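Local coordinates for protein digeranylgeranylglycerophospholipid reductase (Sulfolobus acidocaldarius, PDB 4OPC) that uses FAD to hydrogenate the double bonds of the geranylgeranyl chains of archaeal phospholipid precursors, yielding saturated membrane lipids, at residues 343-351 / 379-387. Residues are numbered along the deposited sequence; the frame is centred on the assembly and turned at random. Where two conformers were deposited one is given.
Sequences AKQASLDIF and EASEKGDLH. With PGT ((1S)-2-{[{[(2R)-2,3-dihydroxypropyl]oxy}(hydroxy)phosphoryl]oxy}-1-[(palmitoyloxy)methyl]ethyl stearate), chain C.
The ammonium nitrogen of Lys344 has two partners: NZ gives a hydrogen bond to the carbonyl oxygen of Glu382 at 2.9 Å and another to a water at 2.8 Å. The water also lies within hydrogen-bonding distance of Ser381 O and of the phosphate oxygen O1P of the bound phospholipid, so the lysine reaches the phosphate through one bridging molecule. The amine approaches Glu382 O from above the carbonyl plane, 45° out of it. Extended through chi2 and then bent at chi3 (62°), the lysine chain runs alongside the last turn of helix 374-383, with CG 3.9 Å from Gly384 N and CD 3.2 Å from Glu382 O. The lysine's positive charge next to these C-terminal carbonyls and the phosphate is probably favourable to both.

Gly384 ends that helix with positive phi and comes close to helix 343-351, its CA 4.5 Å from the CA of Lys344. In the Ser347 conformer given, OG lies 2.5 Å from Gly384 O, very short for a hydrogen bond, so its exact length is doubtful. One turn on from Lys344, Leu348 lays CD2 3.3 Å from Ala380 O, and the Phe351 ring sits obliquely against Ala380 CB and Leu386 CD2. Ser381 turns to the lipid, its CB 3.3 Å from the ester carbonyl oxygen O11 of the lipid, while its OG bonds back to Leu377 O.

The lipid is also hydrogen-bonded to Tyr341, His298 and His56; where the two obliquely antiparallel helices meet, Lys344 and Ser381 thus line part of the phospholipid pocket of this geranylgeranyl reductase.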
loop_
_atom_site.group_PDB
_atom_site.type_symbol
_atom_site.label_atom_id
_atom_site.label_comp_id
_atom_site.label_asym_id
_atom_site.label_seq_id
_atom_site.Cartn_x
_atom_site.Cartn_y
_atom_site.Cartn_z
ATOM N N ALA A 343 4.728 -11.429 -3.805
ATOM C CA ALA A 343 5.451 -12.482 -3.094
ATOM C C ALA A 343 6.287 -11.859 -1.986
ATOM O O ALA A 343 6.325 -12.357 -0.853
ATOM C CB ALA A 343 6.329 -13.270 -4.055
ATOM N N LYS A 344 6.958 -10.761 -2.309
ATOM C CA LYS A 344 7.674 -9.985 -1.303
ATOM C C LYS A 344 6.753 -9.521 -0.179
ATOM O O LYS A 344 7.112 -9.599 0.998
ATOM C CB LYS A 344 8.332 -8.770 -1.949
ATOM C CG LYS A 344 8.621 -7.665 -0.950
ATOM C CD LYS A 344 9.421 -6.581 -1.560
ATOM C CE LYS A 344 8.678 -5.931 -2.694
ATOM N NZ LYS A 344 9.546 -4.867 -3.214
ATOM N N GLN A 345 5.565 -9.035 -0.533
ATOM C CA GLN A 345 4.594 -8.618 0.459
ATOM C C GLN A 345 4.260 -9.726 1.419
ATOM O O GLN A 345 4.126 -9.492 2.615
ATOM C CB GLN A 345 3.281 -8.237 -0.214
ATOM C CG GLN A 345 3.076 -6.799 -0.465
ATOM C CD GLN A 345 1.709 -6.565 -1.070
ATOM O OE1 GLN A 345 1.552 -6.630 -2.272
ATOM N NE2 GLN A 345 0.710 -6.344 -0.230
ATOM N N ALA A 346 4.073 -10.933 0.897
ATOM C CA ALA A 346 3.699 -12.065 1.738
ATOM C C ALA A 346 4.781 -12.352 2.774
ATOM O O ALA A 346 4.494 -12.575 3.951
ATOM C CB ALA A 346 3.447 -13.300 0.887
ATOM N N SER A 347 6.034 -12.363 2.334
ATOM C CA SER A 347 7.167 -12.527 3.232
ATOM C C SER A 347 7.171 -11.442 4.308
ATOM O O SER A 347 7.407 -11.710 5.497
ATOM C CB SER A 347 8.461 -12.453 2.422
ATOM O OG SER A 347 9.600 -12.603 3.250
ATOM N N LEU A 348 6.914 -10.210 3.892
ATOM C CA LEU A 348 6.929 -9.084 4.818
ATOM C C LEU A 348 5.730 -9.083 5.762
ATOM O O LEU A 348 5.801 -8.496 6.840
ATOM C CB LEU A 348 7.051 -7.771 4.052
ATOM C CG LEU A 348 8.409 -7.614 3.372
ATOM C CD1 LEU A 348 8.410 -6.334 2.557
ATOM C CD2 LEU A 348 9.564 -7.625 4.388
ATOM N N ASP A 349 4.644 -9.753 5.379
ATOM C CA ASP A 349 3.475 -9.910 6.251
ATOM C C ASP A 349 3.909 -10.710 7.496
ATOM O O ASP A 349 3.563 -10.369 8.627
ATOM C CB ASP A 349 2.350 -10.586 5.434
ATOM C CG ASP A 349 0.981 -10.576 6.109
ATOM O OD1 ASP A 349 0.861 -10.261 7.316
ATOM O OD2 ASP A 349 0.012 -10.935 5.410
ATOM N N ILE A 350 4.710 -11.753 7.293
ATOM C CA ILE A 350 5.297 -12.525 8.393
ATOM C C ILE A 350 6.230 -11.648 9.229
ATOM O O ILE A 350 6.141 -11.598 10.465
ATOM C CB ILE A 350 6.108 -13.731 7.854
ATOM C CG1 ILE A 350 5.178 -14.770 7.223
ATOM C CG2 ILE A 350 6.925 -14.370 8.955
ATOM C CD1 ILE A 350 4.289 -15.497 8.214
ATOM N N PHE A 351 7.139 -10.945 8.559
ATOM C CA PHE A 351 8.135 -10.143 9.257
ATOM C C PHE A 351 7.479 -9.046 10.102
ATOM O O PHE A 351 7.856 -8.846 11.263
ATOM C CB PHE A 351 9.153 -9.590 8.244
ATOM C CG PHE A 351 10.394 -9.010 8.861
ATOM C CD1 PHE A 351 11.072 -9.664 9.879
ATOM C CD2 PHE A 351 10.918 -7.827 8.378
ATOM C CE1 PHE A 351 12.223 -9.118 10.430
ATOM C CE2 PHE A 351 12.071 -7.285 8.926
ATOM C CZ PHE A 351 12.726 -7.946 9.945
ATOM N N GLU A 379 17.452 -5.110 2.276
ATOM C CA GLU A 379 17.222 -6.346 1.537
ATOM C C GLU A 379 15.882 -6.974 1.929
ATOM O O GLU A 379 15.158 -7.479 1.073
ATOM C CB GLU A 379 18.368 -7.331 1.792
ATOM C CG GLU A 379 18.245 -8.664 1.068
ATOM C CD GLU A 379 18.813 -8.629 -0.334
ATOM O OE1 GLU A 379 19.036 -7.520 -0.862
ATOM O OE2 GLU A 379 19.042 -9.717 -0.905
ATOM N N ALA A 380 15.559 -6.949 3.218
ATOM C CA ALA A 380 14.250 -7.412 3.675
ATOM C C ALA A 380 13.123 -6.551 3.091
ATOM O O ALA A 380 12.169 -7.072 2.522
ATOM C CB ALA A 380 14.183 -7.428 5.200
ATOM N N SER A 381 13.256 -5.233 3.216
ATOM C CA SER A 381 12.239 -4.292 2.750
ATOM C C SER A 381 12.006 -4.359 1.249
ATOM O O SER A 381 10.866 -4.226 0.785
ATOM C CB SER A 381 12.630 -2.858 3.133
ATOM O OG SER A 381 12.649 -2.687 4.539
ATOM N N GLU A 382 13.076 -4.550 0.483
ATOM C CA GLU A 382 12.995 -4.460 -0.970
ATOM C C GLU A 382 12.835 -5.801 -1.692
ATOM O O GLU A 382 12.285 -5.857 -2.787
ATOM C CB GLU A 382 14.195 -3.691 -1.529
ATOM C CG GLU A 382 14.221 -2.227 -1.114
ATOM C CD GLU A 382 15.187 -1.401 -1.939
ATOM O OE1 GLU A 382 16.169 -1.974 -2.463
ATOM O OE2 GLU A 382 14.959 -0.179 -2.068
ATOM N N LYS A 383 13.310 -6.881 -1.083
ATOM C CA LYS A 383 13.196 -8.189 -1.715
ATOM C C LYS A 383 12.368 -9.169 -0.889
ATOM O O LYS A 383 11.930 -10.200 -1.396
ATOM C CB LYS A 383 14.581 -8.764 -2.013
ATOM C CG LYS A 383 15.453 -7.836 -2.836
ATOM C CD LYS A 383 16.674 -8.556 -3.379
ATOM C CE LYS A 383 17.581 -7.597 -4.125
ATOM N NZ LYS A 383 18.766 -8.292 -4.699
ATOM N N GLY A 384 12.137 -8.830 0.373
ATOM C CA GLY A 384 11.408 -9.700 1.280
ATOM C C GLY A 384 12.236 -10.877 1.746
ATOM O O GLY A 384 11.701 -11.888 2.195
ATOM N N ASP A 385 13.551 -10.746 1.646
ATOM C CA ASP A 385 14.440 -11.834 2.017
ATOM C C ASP A 385 15.175 -11.551 3.309
ATOM O O ASP A 385 15.708 -10.464 3.523
ATOM C CB ASP A 385 15.449 -12.109 0.904
ATOM C CG ASP A 385 14.801 -12.671 -0.337
ATOM O OD1 ASP A 385 13.720 -13.285 -0.212
ATOM O OD2 ASP A 385 15.374 -12.506 -1.433
ATOM N N LEU A 386 15.180 -12.543 4.183
ATOM C CA LEU A 386 15.991 -12.501 5.379
ATOM C C LEU A 386 16.775 -13.795 5.355
ATOM O O LEU A 386 16.259 -14.843 5.733
ATOM C CB LEU A 386 15.113 -12.413 6.626
ATOM C CG LEU A 386 15.837 -12.505 7.968
ATOM C CD1 LEU A 386 16.912 -11.440 8.059
ATOM C CD2 LEU A 386 14.844 -12.368 9.112
ATOM N N HIS A 387 18.006 -13.729 4.861
ATOM C CA HIS A 387 18.763 -14.939 4.584
ATOM C C HIS A 387 19.101 -15.646 5.885
ATOM O O HIS A 387 19.434 -14.995 6.876
ATOM C CB HIS A 387 20.013 -14.627 3.756
ATOM C CG HIS A 387 19.709 -13.994 2.432
ATOM N ND1 HIS A 387 19.182 -14.702 1.374
ATOM C CD2 HIS A 387 19.830 -12.715 2.006
ATOM C CE1 HIS A 387 19.007 -13.889 0.347
ATOM N NE2 HIS A 387 19.390 -12.677 0.705
HETATM C C48 PGT C . 5.097 -2.040 11.462
HETATM C C47 PGT C . 4.038 -2.399 10.440
HETATM C C46 PGT C . 3.128 -1.208 10.221
HETATM C C45 PGT C . 3.960 -0.008 9.811
HETATM C C44 PGT C . 3.131 0.961 8.995
HETATM C C43 PGT C . 2.782 2.177 9.833
HETATM C C42 PGT C . 1.818 3.040 9.048
HETATM C C41 PGT C . 2.562 3.597 7.861
HETATM C C40 PGT C . 1.955 4.909 7.429
HETATM C C39 PGT C . 3.061 5.726 6.800
HETATM C C38 PGT C . 3.671 4.953 5.659
HETATM C C37 PGT C . 4.881 5.704 5.157
HETATM C C36 PGT C . 5.416 4.976 3.948
HETATM C C35 PGT C . 6.801 5.468 3.598
HETATM C C34 PGT C . 7.272 4.752 2.347
HETATM C C33 PGT C . 8.756 4.942 2.121
HETATM C C32 PGT C . 9.069 5.069 0.642
HETATM C C31 PGT C . 9.126 3.721 -0.060
HETATM O O31 PGT C . 8.434 3.561 -1.047
HETATM O O2 PGT C . 9.944 2.662 0.406
HETATM C C2 PGT C . 11.170 2.450 -0.270
HETATM C C1 PGT C . 11.019 1.659 -1.553
HETATM O O3P PGT C . 9.710 1.514 -2.069
HETATM P P PGT C . 9.103 0.052 -2.168
HETATM O O1P PGT C . 9.522 -0.629 -0.883
HETATM O O2P PGT C . 7.586 0.076 -2.288
HETATM O O4P PGT C . 9.677 -0.776 -3.400
HETATM C C4 PGT C . 10.831 -0.383 -4.116
HETATM C C5 PGT C . 11.214 -1.424 -5.144
HETATM O O5 PGT C . 11.219 -0.837 -6.426
HETATM C C6 PGT C . 10.226 -2.565 -5.102
HETATM O O6 PGT C . 9.392 -2.555 -6.238
HETATM C C3 PGT C . 12.131 1.618 0.559
HETATM O O3 PGT C . 12.556 2.258 1.738
HETATM C C11 PGT C . 12.775 1.353 2.795
HETATM O O11 PGT C . 13.374 0.317 2.589
HETATM C C12 PGT C . 12.254 1.667 4.182
HETATM C C13 PGT C . 12.976 0.838 5.223
HETATM C C14 PGT C . 12.411 1.162 6.590
HETATM C C15 PGT C . 11.385 0.124 6.993
HETATM C C16 PGT C . 10.923 0.369 8.415
HETATM C C17 PGT C . 11.030 -0.925 9.191
HETATM C C18 PGT C . 10.885 -0.668 10.676
HETATM C C19 PGT C . 11.294 -1.904 11.451
HETATM C C20 PGT C . 12.795 -2.112 11.380
HETATM C C21 PGT C . 13.373 -2.129 12.781
HETATM C C22 PGT C . 14.572 -3.051 12.849
HETATM C C23 PGT C . 14.740 -3.524 14.276
HETATM C C24 PGT C . 15.745 -4.653 14.339
HETATM C C25 PGT C . 15.133 -5.843 15.047
HETATM C C26 PGT C . 15.258 -7.075 14.175
HETATM O O HOH W 1 9.509 -3.092 -1.064
#